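Local coordinates for protein TetR-family transcriptional regulator (Pectobacterium atrosepticum, PDB 2HYT) that probably binds cis-regulatory DNA as a dimeric transcription factor of the TetR family, through an N-terminal helix-turn-helix domain, at residues E11-T16 with Y50-D55; K23-S26 with D32-M35; I108-A113 with E163-I168; D72-A77 with L97-E102. All blocks are in the same frame, centred on the assembly; numbering follows the deposited sequence.

The four contacts follow the all-helical chain from its DNA-binding end into its core. Contacts 1 and 2 both use helix 7-28 and lie about 15 Å apart between centres, contact 2 nested inside the loop that contact 1 closes; together they hold the predicted helix-turn-helix against the first helix. Contact 4 closes before contact 3 opens, and these two, about 13 Å apart between centres, touch within the C-terminal helical bundle, Leu110 against Ala100. Contacts 2 and 3, about 18 Å apart between centres, meet where Phe25 packs on Ile108, so the DNA-binding and C-terminal regions are joined directly by packing.

Contact 1 (E11-T16 with Y50-D55); sequences EETRAT and YHHFGD
Arg14 reaches from helix 7-28 across to the end of helix 48-53, where its guanidinium meets both the backbone and the ring at that end. CG stands anti to the backbone N (chi1 -175°) and the chain runs extended to NE, which carries the flat head out to the carbonyl of His52. Arg14 NH1 donates to His52 O at 3.0 Å, but the bond is bent, 133° at the hydrogen, and the donor sits above the carbonyl plane. Two waters supplement it: one receives a hydrogen bond from NH1 and is also hydrogen-bonded to His52 ND1, the other accepts from NH2 and donates to His52 O. The long, flat arginine suits this place because it can serve a carbonyl and waters while one face of its guanidinium covers a ring carbon, Phe53 CE1. That carbon lies over the centre of the guanidinium, 3.6 Å from Arg14 CZ, with the two planes 48° apart, far from a parallel stack.

Helix 48-53 is the second helix of the predicted helix-turn-helix, the recognition helix in TetR-type proteins, and this contact ties its C-terminal end to the first helix of the domain. Next to the arginine, His52 directs its CB toward helix 7-28, and its ring touches Thr13 and Arg14. His52 NE2 is 3.7 Å from the methyl CG2 of Thr13, while His52 ND1 lies 3.8 Å from Arg14 CB. Thr13 OG1 bonds Glu9 O in its own helix while CG2 faces the histidine. Phe53 is buried, with Leu18, Leu59 and Ala62 around its ring.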
# COMPACT_ATOMS: atom_id res chain seq x y z
N GLU A 11 15.75 -26.45 9.78
CA GLU A 11 15.88 -25.01 9.67
C GLU A 11 17.12 -24.65 8.88
O GLU A 11 17.06 -23.74 8.06
CB GLU A 11 15.89 -24.35 11.05
CG GLU A 11 14.53 -24.32 11.72
CD GLU A 11 14.60 -23.90 13.20
OE1 GLU A 11 15.72 -23.98 13.80
OE2 GLU A 11 13.53 -23.50 13.74
N GLU A 12 18.23 -25.38 9.10
CA GLU A 12 19.46 -25.14 8.34
C GLU A 12 19.23 -25.39 6.87
O GLU A 12 19.60 -24.57 6.02
CB GLU A 12 20.62 -26.04 8.82
CG GLU A 12 21.92 -25.86 7.97
CD GLU A 12 22.94 -27.03 8.07
OE1 GLU A 12 22.68 -28.04 8.77
OE2 GLU A 12 24.04 -26.89 7.44
N THR A 13 18.60 -26.51 6.55
CA THR A 13 18.34 -26.83 5.14
C THR A 13 17.41 -25.79 4.50
O THR A 13 17.71 -25.31 3.39
CB THR A 13 17.77 -28.24 4.99
OG1 THR A 13 18.69 -29.20 5.53
CG2 THR A 13 17.46 -28.59 3.54
N ARG A 14 16.35 -25.40 5.20
CA ARG A 14 15.43 -24.35 4.68
C ARG A 14 16.20 -23.09 4.31
O ARG A 14 16.02 -22.48 3.24
CB ARG A 14 14.40 -24.01 5.77
CG ARG A 14 13.34 -23.06 5.32
CD ARG A 14 12.42 -22.57 6.45
NE ARG A 14 11.44 -21.62 5.97
CZ ARG A 14 10.29 -21.97 5.40
NH1 ARG A 14 10.03 -23.26 5.25
NH2 ARG A 14 9.44 -21.04 4.95
N ALA A 15 17.07 -22.67 5.23
CA ALA A 15 17.89 -21.46 4.99
C ALA A 15 18.80 -21.57 3.76
O ALA A 15 18.95 -20.58 2.98
CB ALA A 15 18.72 -21.15 6.29
N THR A 16 19.42 -22.74 3.55
CA THR A 16 20.24 -22.96 2.34
C THR A 16 19.38 -22.90 1.08
O THR A 16 19.77 -22.33 0.09
CB THR A 16 21.09 -24.26 2.40
OG1 THR A 16 20.28 -25.38 2.03
CG2 THR A 16 21.69 -24.44 3.83
N TYR A 50 9.36 -28.38 -2.68
CA TYR A 50 7.96 -28.58 -2.31
C TYR A 50 7.82 -28.97 -0.83
O TYR A 50 6.93 -28.50 -0.11
CB TYR A 50 7.28 -29.61 -3.17
CG TYR A 50 7.11 -29.18 -4.61
CD1 TYR A 50 6.39 -28.04 -4.91
CD2 TYR A 50 7.63 -29.92 -5.63
CE1 TYR A 50 6.20 -27.64 -6.21
CE2 TYR A 50 7.45 -29.52 -6.94
CZ TYR A 50 6.75 -28.38 -7.21
OH TYR A 50 6.54 -27.99 -8.51
N HIS A 51 8.71 -29.82 -0.36
CA HIS A 51 8.66 -30.25 1.03
C HIS A 51 8.81 -29.11 2.03
O HIS A 51 8.09 -29.00 3.01
CB HIS A 51 9.79 -31.23 1.24
CG HIS A 51 9.88 -31.78 2.62
ND1 HIS A 51 8.86 -32.53 3.17
CD2 HIS A 51 10.89 -31.79 3.52
CE1 HIS A 51 9.22 -32.92 4.38
NE2 HIS A 51 10.44 -32.50 4.61
N HIS A 52 9.74 -28.19 1.73
CA HIS A 52 9.94 -27.06 2.63
C HIS A 52 8.94 -25.89 2.47
O HIS A 52 8.63 -25.21 3.47
CB HIS A 52 11.38 -26.52 2.51
CG HIS A 52 12.38 -27.40 3.18
ND1 HIS A 52 12.81 -27.19 4.48
CD2 HIS A 52 13.01 -28.51 2.75
CE1 HIS A 52 13.70 -28.11 4.79
NE2 HIS A 52 13.81 -28.95 3.77
N PHE A 53 8.52 -25.59 1.24
CA PHE A 53 7.78 -24.37 0.97
C PHE A 53 6.35 -24.58 0.43
O PHE A 53 5.59 -23.63 0.37
CB PHE A 53 8.59 -23.50 0.00
CG PHE A 53 9.97 -23.17 0.51
CD1 PHE A 53 10.16 -22.26 1.52
CD2 PHE A 53 11.07 -23.87 0.06
CE1 PHE A 53 11.42 -21.99 2.02
CE2 PHE A 53 12.34 -23.57 0.53
CZ PHE A 53 12.51 -22.67 1.55
N GLY A 54 6.01 -25.79 0.01
CA GLY A 54 4.65 -26.10 -0.42
C GLY A 54 4.44 -25.83 -1.90
O GLY A 54 4.09 -26.72 -2.68
N ASP A 55 4.63 -24.56 -2.26
CA ASP A 55 4.49 -24.09 -3.65
C ASP A 55 5.39 -22.92 -3.92
O ASP A 55 6.04 -22.42 -3.01
CB ASP A 55 3.01 -23.76 -3.99
CG ASP A 55 2.38 -22.69 -3.10
OD1 ASP A 55 3.04 -22.06 -2.24
OD2 ASP A 55 1.15 -22.44 -3.29
O HOH W 1 11.25 -25.72 6.26
O HOH W 2 6.86 -22.64 4.51

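Contact 2 (K23-S26 with D32-M35); sequences KVFS and DTSM
Thr33 points its CB at helix 7-28 and rests against Val24 and Phe25. It gives up the most surface of the three, and the contact is made of carbon meeting carbon. Its chi1 of -53° puts the methyl CG2 on the side of Val24 and OG1 beside the backbone N; Thr33 CG2 lies 4.0 Å from Val24 CG1, the two side chains crossing at about a right angle. The CB of Thr33 comes up to the rim of the Phe25 ring, near the ring plane, 4.0 Å from Phe25 CE1. Phe25 thus offers its edge to the threonine, and its ring makes an edge-to-face pair with Tyr30. Threonine suits a buried loop position like this because it has two different branches: the methyl packs against the valine, while the hydroxyl OG1 is hydrogen-bonded to Gly29 O, so the polar atom is satisfied within the loop region after helix 7-28. Valine and phenylalanine bring the apolar surface, one compact and beta-branched, the other broad enough to reach several neighbours.

Directly after Thr33, Ser34 serves as N-cap of helix 35-42, its OG bonding Asp37 N. The packing thus lies next to the start of the predicted helix-turn-helix. All three side chains of the contact also touch Leu38 of helix 35-42, and Phe25 reaches Leu59 of helix 56-81, so the loop is lodged among helices 7-28, 35-42 and 56-81.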
# COMPACT_ATOMS: atom_id res chain seq x y z
N LYS A 23 19.50 -16.63 -5.17
CA LYS A 23 20.58 -16.51 -6.16
C LYS A 23 20.05 -16.82 -7.56
O LYS A 23 20.31 -16.08 -8.50
CB LYS A 23 21.71 -17.43 -5.81
CG LYS A 23 22.93 -17.32 -6.70
CD LYS A 23 24.10 -18.12 -6.09
CE LYS A 23 25.42 -17.75 -6.72
NZ LYS A 23 25.92 -16.43 -6.21
N VAL A 24 19.29 -17.90 -7.67
CA VAL A 24 18.74 -18.31 -8.99
C VAL A 24 17.72 -17.31 -9.52
O VAL A 24 17.79 -16.91 -10.70
CB VAL A 24 18.21 -19.76 -8.97
CG1 VAL A 24 17.53 -20.14 -10.28
CG2 VAL A 24 19.38 -20.70 -8.65
N PHE A 25 16.83 -16.83 -8.66
CA PHE A 25 15.83 -15.88 -9.09
C PHE A 25 16.54 -14.59 -9.58
O PHE A 25 16.04 -13.88 -10.47
CB PHE A 25 14.82 -15.53 -8.00
CG PHE A 25 13.84 -16.64 -7.65
CD1 PHE A 25 13.37 -17.54 -8.60
CD2 PHE A 25 13.32 -16.71 -6.36
CE1 PHE A 25 12.43 -18.52 -8.27
CE2 PHE A 25 12.39 -17.68 -6.01
CZ PHE A 25 11.95 -18.59 -6.97
N SER A 26 17.70 -14.26 -8.97
CA SER A 26 18.46 -13.08 -9.38
C SER A 26 19.03 -13.25 -10.76
O SER A 26 18.98 -12.35 -11.56
CB SER A 26 19.60 -12.78 -8.40
OG SER A 26 20.37 -11.65 -8.85
N ASP A 32 10.33 -16.46 -14.70
CA ASP A 32 11.04 -17.30 -15.64
C ASP A 32 11.46 -18.63 -15.07
O ASP A 32 11.82 -19.52 -15.83
CB ASP A 32 12.32 -16.59 -16.09
CG ASP A 32 12.08 -15.20 -16.62
OD1 ASP A 32 11.72 -14.30 -15.79
OD2 ASP A 32 12.30 -15.02 -17.85
N THR A 33 11.42 -18.76 -13.75
CA THR A 33 12.00 -19.92 -13.05
C THR A 33 10.96 -20.75 -12.35
O THR A 33 10.40 -20.32 -11.37
CB THR A 33 13.08 -19.49 -12.07
OG1 THR A 33 14.05 -18.67 -12.75
CG2 THR A 33 13.76 -20.72 -11.49
N SER A 34 10.69 -21.94 -12.86
CA SER A 34 9.78 -22.84 -12.21
C SER A 34 10.47 -23.52 -11.03
O SER A 34 11.69 -23.44 -10.87
CB SER A 34 9.32 -23.92 -13.18
OG SER A 34 10.38 -24.78 -13.60
N MSE A 35 9.69 -24.22 -10.22
CA MSE A 35 10.28 -24.99 -9.14
C MSE A 35 11.19 -26.09 -9.69
O MSE A 35 12.28 -26.35 -9.14
CB MSE A 35 9.20 -25.63 -8.27
CG MSE A 35 8.33 -24.64 -7.63
SE MSE A 35 9.18 -23.89 -6.04
CE MSE A 35 8.47 -25.02 -4.65

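Contact 3 (I108-A113 with E163-I168); sequences IVLRDA and EAAFWI
Ala165 and Phe166 receive Leu110 where helix 150-170 packs against helix 103-117 in the helical C-terminal domain of this TetR-family protein. Helix 103-117 has a wide pi-type turn at this level, seen in the i to i+5 bond from Ala113 N to Ile108 O, and Leu110 lies within that turn.

Along helix 150-170, Glu163 and Ala164 come first, on the side facing the second subunit: Ala164 packs on Leu156 and Glu163 on Ser155 of that subunit. Ala165 turns its CB toward helix 103-117 and, being small, lets the leucine come close; Leu110 CD2 is 4.0 Å from Ala165 CB, and Leu110 CD1 lies 3.7 Å from Ala165 O. Phe166 follows, the larger partner. Its CG stands anti to the carbonyl carbon (chi1 -76°), which swings the ring across to Leu110, where Phe166 CD1 meets Leu110 CD2 at 3.7 Å. The ring also presents its edge to the carbonyl oxygen of Leu110, and it takes part in a cation-pi contact with Arg114. A branched leucine fits because CD2 sits between Ala165 CB and the Phe166 ring, and CD1 lies on Ala165 O. A water joins the two backbones directly, donating to Leu110 O at 2.7 Å and to Phe166 O at 3.1 Å. Trp167 turns to the second subunit, where its NE1 bonds Gln151 OE1 of that subunit, so the helix that packs on Leu110 within the chain also meets the partner chain. Ile168 contributes its carbonyl: another water donates to Ile168 O at 2.8 Å and accepts a weak bond from Arg111 NH2.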
# COMPACT_ATOMS: atom_id res chain seq x y z
N ILE A 108 12.13 -8.71 -7.00
CA ILE A 108 11.47 -9.69 -6.13
C ILE A 108 10.35 -9.06 -5.27
O ILE A 108 9.25 -9.60 -5.17
CB ILE A 108 12.47 -10.40 -5.22
CG1 ILE A 108 13.47 -11.20 -6.07
CG2 ILE A 108 11.72 -11.31 -4.20
CD1 ILE A 108 12.82 -12.30 -6.89
N VAL A 109 10.64 -7.92 -4.65
CA VAL A 109 9.70 -7.28 -3.72
C VAL A 109 8.73 -6.38 -4.49
O VAL A 109 7.53 -6.50 -4.35
CB VAL A 109 10.43 -6.48 -2.63
CG1 VAL A 109 9.46 -5.66 -1.74
CG2 VAL A 109 11.34 -7.38 -1.80
N LEU A 110 9.24 -5.46 -5.31
CA LEU A 110 8.38 -4.40 -5.85
C LEU A 110 7.66 -4.74 -7.13
O LEU A 110 6.75 -3.99 -7.55
CB LEU A 110 9.20 -3.10 -5.98
CG LEU A 110 9.80 -2.54 -4.69
CD1 LEU A 110 10.75 -1.40 -5.05
CD2 LEU A 110 8.72 -2.03 -3.73
N ARG A 111 8.04 -5.86 -7.76
CA ARG A 111 7.38 -6.35 -8.98
C ARG A 111 6.72 -7.72 -8.68
O ARG A 111 5.49 -7.89 -8.76
CB ARG A 111 8.39 -6.39 -10.12
CG ARG A 111 8.78 -4.98 -10.58
CD ARG A 111 9.72 -5.05 -11.73
NE ARG A 111 10.21 -3.73 -12.09
CZ ARG A 111 11.23 -3.51 -12.92
NH1 ARG A 111 11.85 -4.53 -13.52
NH2 ARG A 111 11.63 -2.27 -13.16
N ASP A 112 7.53 -8.70 -8.31
CA ASP A 112 7.03 -10.07 -8.19
C ASP A 112 6.09 -10.22 -7.01
O ASP A 112 4.96 -10.69 -7.17
CB ASP A 112 8.19 -11.06 -8.07
CG ASP A 112 9.07 -11.08 -9.29
OD1 ASP A 112 8.56 -11.03 -10.42
OD2 ASP A 112 10.29 -11.18 -9.12
N ALA A 113 6.54 -9.90 -5.80
CA ALA A 113 5.67 -10.01 -4.62
C ALA A 113 4.45 -9.12 -4.76
O ALA A 113 3.36 -9.46 -4.28
CB ALA A 113 6.41 -9.67 -3.31
N GLU A 163 4.53 3.42 -1.42
CA GLU A 163 3.92 3.67 -2.71
C GLU A 163 4.90 4.27 -3.72
O GLU A 163 4.92 3.90 -4.91
CB GLU A 163 2.72 4.62 -2.56
CG GLU A 163 1.76 4.59 -3.71
CD GLU A 163 1.06 3.23 -3.86
OE1 GLU A 163 1.06 2.39 -2.90
OE2 GLU A 163 0.54 3.00 -4.97
N ALA A 164 5.69 5.22 -3.25
CA ALA A 164 6.70 5.85 -4.10
C ALA A 164 7.71 4.80 -4.60
O ALA A 164 8.15 4.86 -5.73
CB ALA A 164 7.36 7.01 -3.39
N ALA A 165 8.08 3.84 -3.75
CA ALA A 165 8.98 2.74 -4.19
C ALA A 165 8.36 1.92 -5.30
O ALA A 165 9.02 1.62 -6.30
CB ALA A 165 9.39 1.88 -3.03
N PHE A 166 7.08 1.58 -5.19
CA PHE A 166 6.37 0.90 -6.28
C PHE A 166 6.45 1.69 -7.57
O PHE A 166 6.74 1.11 -8.64
CB PHE A 166 4.90 0.69 -5.95
CG PHE A 166 4.63 -0.43 -4.98
CD1 PHE A 166 5.26 -1.67 -5.11
CD2 PHE A 166 3.66 -0.29 -4.00
CE1 PHE A 166 4.96 -2.70 -4.22
CE2 PHE A 166 3.38 -1.33 -3.10
CZ PHE A 166 4.03 -2.54 -3.25
N TRP A 167 6.21 2.98 -7.45
CA TRP A 167 6.16 3.90 -8.58
C TRP A 167 7.55 3.92 -9.22
O TRP A 167 7.70 3.76 -10.44
CB TRP A 167 5.71 5.28 -8.11
CG TRP A 167 5.70 6.28 -9.18
CD1 TRP A 167 4.82 6.36 -10.23
CD2 TRP A 167 6.63 7.36 -9.36
NE1 TRP A 167 5.12 7.43 -11.02
CE2 TRP A 167 6.23 8.06 -10.51
CE3 TRP A 167 7.73 7.82 -8.64
CZ2 TRP A 167 6.91 9.15 -10.97
CZ3 TRP A 167 8.40 8.93 -9.11
CH2 TRP A 167 8.02 9.55 -10.28
N ILE A 168 8.58 4.04 -8.41
CA ILE A 168 9.94 4.08 -8.97
C ILE A 168 10.23 2.77 -9.72
O ILE A 168 10.84 2.78 -10.80
CB ILE A 168 10.99 4.32 -7.88
CG1 ILE A 168 10.87 5.73 -7.33
CG2 ILE A 168 12.39 4.05 -8.38
CD1 ILE A 168 11.50 5.98 -5.95
O HOH W 3 6.23 -1.88 -9.09
O HOH W 4 12.28 0.89 -12.26

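Contact 4 (D72-A77 with L97-E102); sequences DERLQA and LEMALE. With EDO (1,2-ethanediol), chain E; EDO (1,2-ethanediol), chain D.
Arg74 combines two quite different contacts: a methyl covers one face of its guanidinium while a carboxylate meets its edge. The methyl is CE of Met99, a selenomethionine, lying over the centre of the guanidinium at 3.4 Å from Arg74 CZ. At the edge, Glu102 makes a bidentate salt bridge. Its carboxylate is nearly coplanar with the guanidinium, 6° between the planes. Arg74 NH1 donates at 2.9 Å, almost straight at 177°, to Glu102 OE1, which accepts through its syn lone pair, on the side of OE2. The second bond, from Arg74 NH2 to Glu102 OE2, is equally straight in the model, but the position of NH2 is less certain because it sits too near a bound ethanediol.

Arg74, bent at chi3 (61°), and Glu102, extended beyond CG, approach from opposite directions, so that guanidinium and carboxylate meet edge to edge. The NH1 bond lies in the guanidinium plane and, with the coplanar carboxylate, holds the arginine head flat; a charged pair suits this position near the surface, where Arg74 is exposed. Met99 is buried and also extended beyond CG, long and flexible enough to place its methyl on the arginine, with Met99 CE 4.0 Å from Leu75 CG. Arg74 NH1 has a further partner, O1 of an ethanediol probably from the crystallisation liquor.

Leu75 also touches Arg92, Ala95 and Tyr96 of helix 85-98, so helix 56-81 is packed against that helix here as well as bridged to Glu102, the N-cap residue of helix 103-117. Leu97 and Leu101 in turn touch helices 150-170 and 174-190.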
# COMPACT_ATOMS: atom_id res chain seq x y z
N ASP A 72 15.08 -4.00 6.97
CA ASP A 72 14.79 -3.36 8.26
C ASP A 72 16.11 -3.08 8.97
O ASP A 72 16.29 -1.97 9.53
CB ASP A 72 13.84 -4.22 9.12
CG ASP A 72 13.33 -3.47 10.36
OD1 ASP A 72 14.09 -3.30 11.33
OD2 ASP A 72 12.14 -3.06 10.38
N GLU A 73 17.03 -4.03 8.93
CA GLU A 73 18.34 -3.88 9.59
C GLU A 73 19.13 -2.72 9.00
O GLU A 73 19.70 -1.90 9.73
CB GLU A 73 19.14 -5.18 9.42
CG GLU A 73 20.48 -5.15 10.11
CD GLU A 73 21.12 -6.54 10.17
OE1 GLU A 73 20.36 -7.53 10.28
OE2 GLU A 73 22.37 -6.62 10.14
N ARG A 74 19.13 -2.63 7.68
CA ARG A 74 19.88 -1.59 6.98
C ARG A 74 19.34 -0.18 7.30
O ARG A 74 20.08 0.80 7.55
CB ARG A 74 19.83 -1.84 5.47
CG ARG A 74 20.70 -3.00 5.02
CD ARG A 74 20.47 -3.28 3.52
NE ARG A 74 20.81 -2.13 2.69
CZ ARG A 74 20.58 -2.05 1.38
NH1 ARG A 74 19.99 -3.03 0.74
NH2 ARG A 74 20.89 -0.95 0.74
N LEU A 75 18.02 -0.08 7.32
CA LEU A 75 17.35 1.17 7.56
C LEU A 75 17.50 1.63 9.01
O LEU A 75 17.75 2.82 9.27
CB LEU A 75 15.89 1.07 7.16
CG LEU A 75 15.68 0.91 5.66
CD1 LEU A 75 14.27 0.35 5.46
CD2 LEU A 75 15.93 2.21 4.89
N GLN A 76 17.33 0.70 9.96
CA GLN A 76 17.52 1.01 11.37
C GLN A 76 18.94 1.51 11.60
O GLN A 76 19.16 2.46 12.37
CB GLN A 76 17.23 -0.21 12.21
CG GLN A 76 17.40 0.02 13.74
CD GLN A 76 16.35 0.95 14.29
OE1 GLN A 76 15.14 0.77 14.06
NE2 GLN A 76 16.79 1.93 15.07
N ALA A 77 19.92 0.90 10.92
CA ALA A 77 21.31 1.32 11.07
C ALA A 77 21.60 2.74 10.61
O ALA A 77 22.47 3.42 11.16
CB ALA A 77 22.23 0.37 10.38
N LEU A 97 13.62 4.63 -0.70
CA LEU A 97 13.39 4.86 -2.12
C LEU A 97 14.56 4.38 -2.99
O LEU A 97 14.34 3.80 -4.06
CB LEU A 97 13.12 6.33 -2.40
CG LEU A 97 11.91 6.94 -1.70
CD1 LEU A 97 11.64 8.34 -2.27
CD2 LEU A 97 10.66 6.06 -1.84
N GLU A 98 15.78 4.67 -2.54
CA GLU A 98 17.00 4.24 -3.25
C GLU A 98 17.05 2.71 -3.40
O GLU A 98 17.51 2.20 -4.43
CB GLU A 98 18.25 4.73 -2.52
CG GLU A 98 18.41 6.22 -2.64
CD GLU A 98 19.43 6.83 -1.69
OE1 GLU A 98 19.90 6.16 -0.74
OE2 GLU A 98 19.75 8.02 -1.92
N MSE A 99 16.52 1.98 -2.41
CA MSE A 99 16.43 0.53 -2.49
C MSE A 99 15.57 0.03 -3.64
O MSE A 99 15.77 -1.10 -4.11
CB MSE A 99 15.89 -0.00 -1.20
CG MSE A 99 16.88 -0.08 -0.19
SE MSE A 99 16.05 -0.53 1.58
CE MSE A 99 17.69 -0.56 2.48
N ALA A 100 14.65 0.86 -4.14
CA ALA A 100 13.77 0.47 -5.25
C ALA A 100 14.53 0.27 -6.56
O ALA A 100 13.96 -0.25 -7.52
CB ALA A 100 12.67 1.48 -5.46
N LEU A 101 15.78 0.72 -6.62
CA LEU A 101 16.61 0.50 -7.82
C LEU A 101 17.59 -0.64 -7.64
O LEU A 101 18.32 -0.99 -8.59
CB LEU A 101 17.35 1.76 -8.20
CG LEU A 101 16.47 2.98 -8.57
CD1 LEU A 101 17.35 4.15 -9.08
CD2 LEU A 101 15.38 2.61 -9.59
N GLU A 102 17.67 -1.24 -6.46
CA GLU A 102 18.54 -2.40 -6.29
C GLU A 102 17.87 -3.60 -6.94
O GLU A 102 16.70 -3.86 -6.71
CB GLU A 102 18.79 -2.66 -4.78
CG GLU A 102 19.47 -1.49 -4.10
CD GLU A 102 19.80 -1.73 -2.65
OE1 GLU A 102 19.55 -2.87 -2.15
OE2 GLU A 102 20.32 -0.78 -2.00
C1 EDO E . 20.49 1.83 0.82
O1 EDO E . 21.14 2.18 2.05
C2 EDO E . 20.02 3.03 0.02
O2 EDO E . 21.05 3.42 -0.90
C1 EDO D . 18.17 -6.81 1.08
O1 EDO D . 19.05 -5.83 1.67
C2 EDO D . 18.92 -7.41 -0.10
O2 EDO D . 18.19 -7.27 -1.31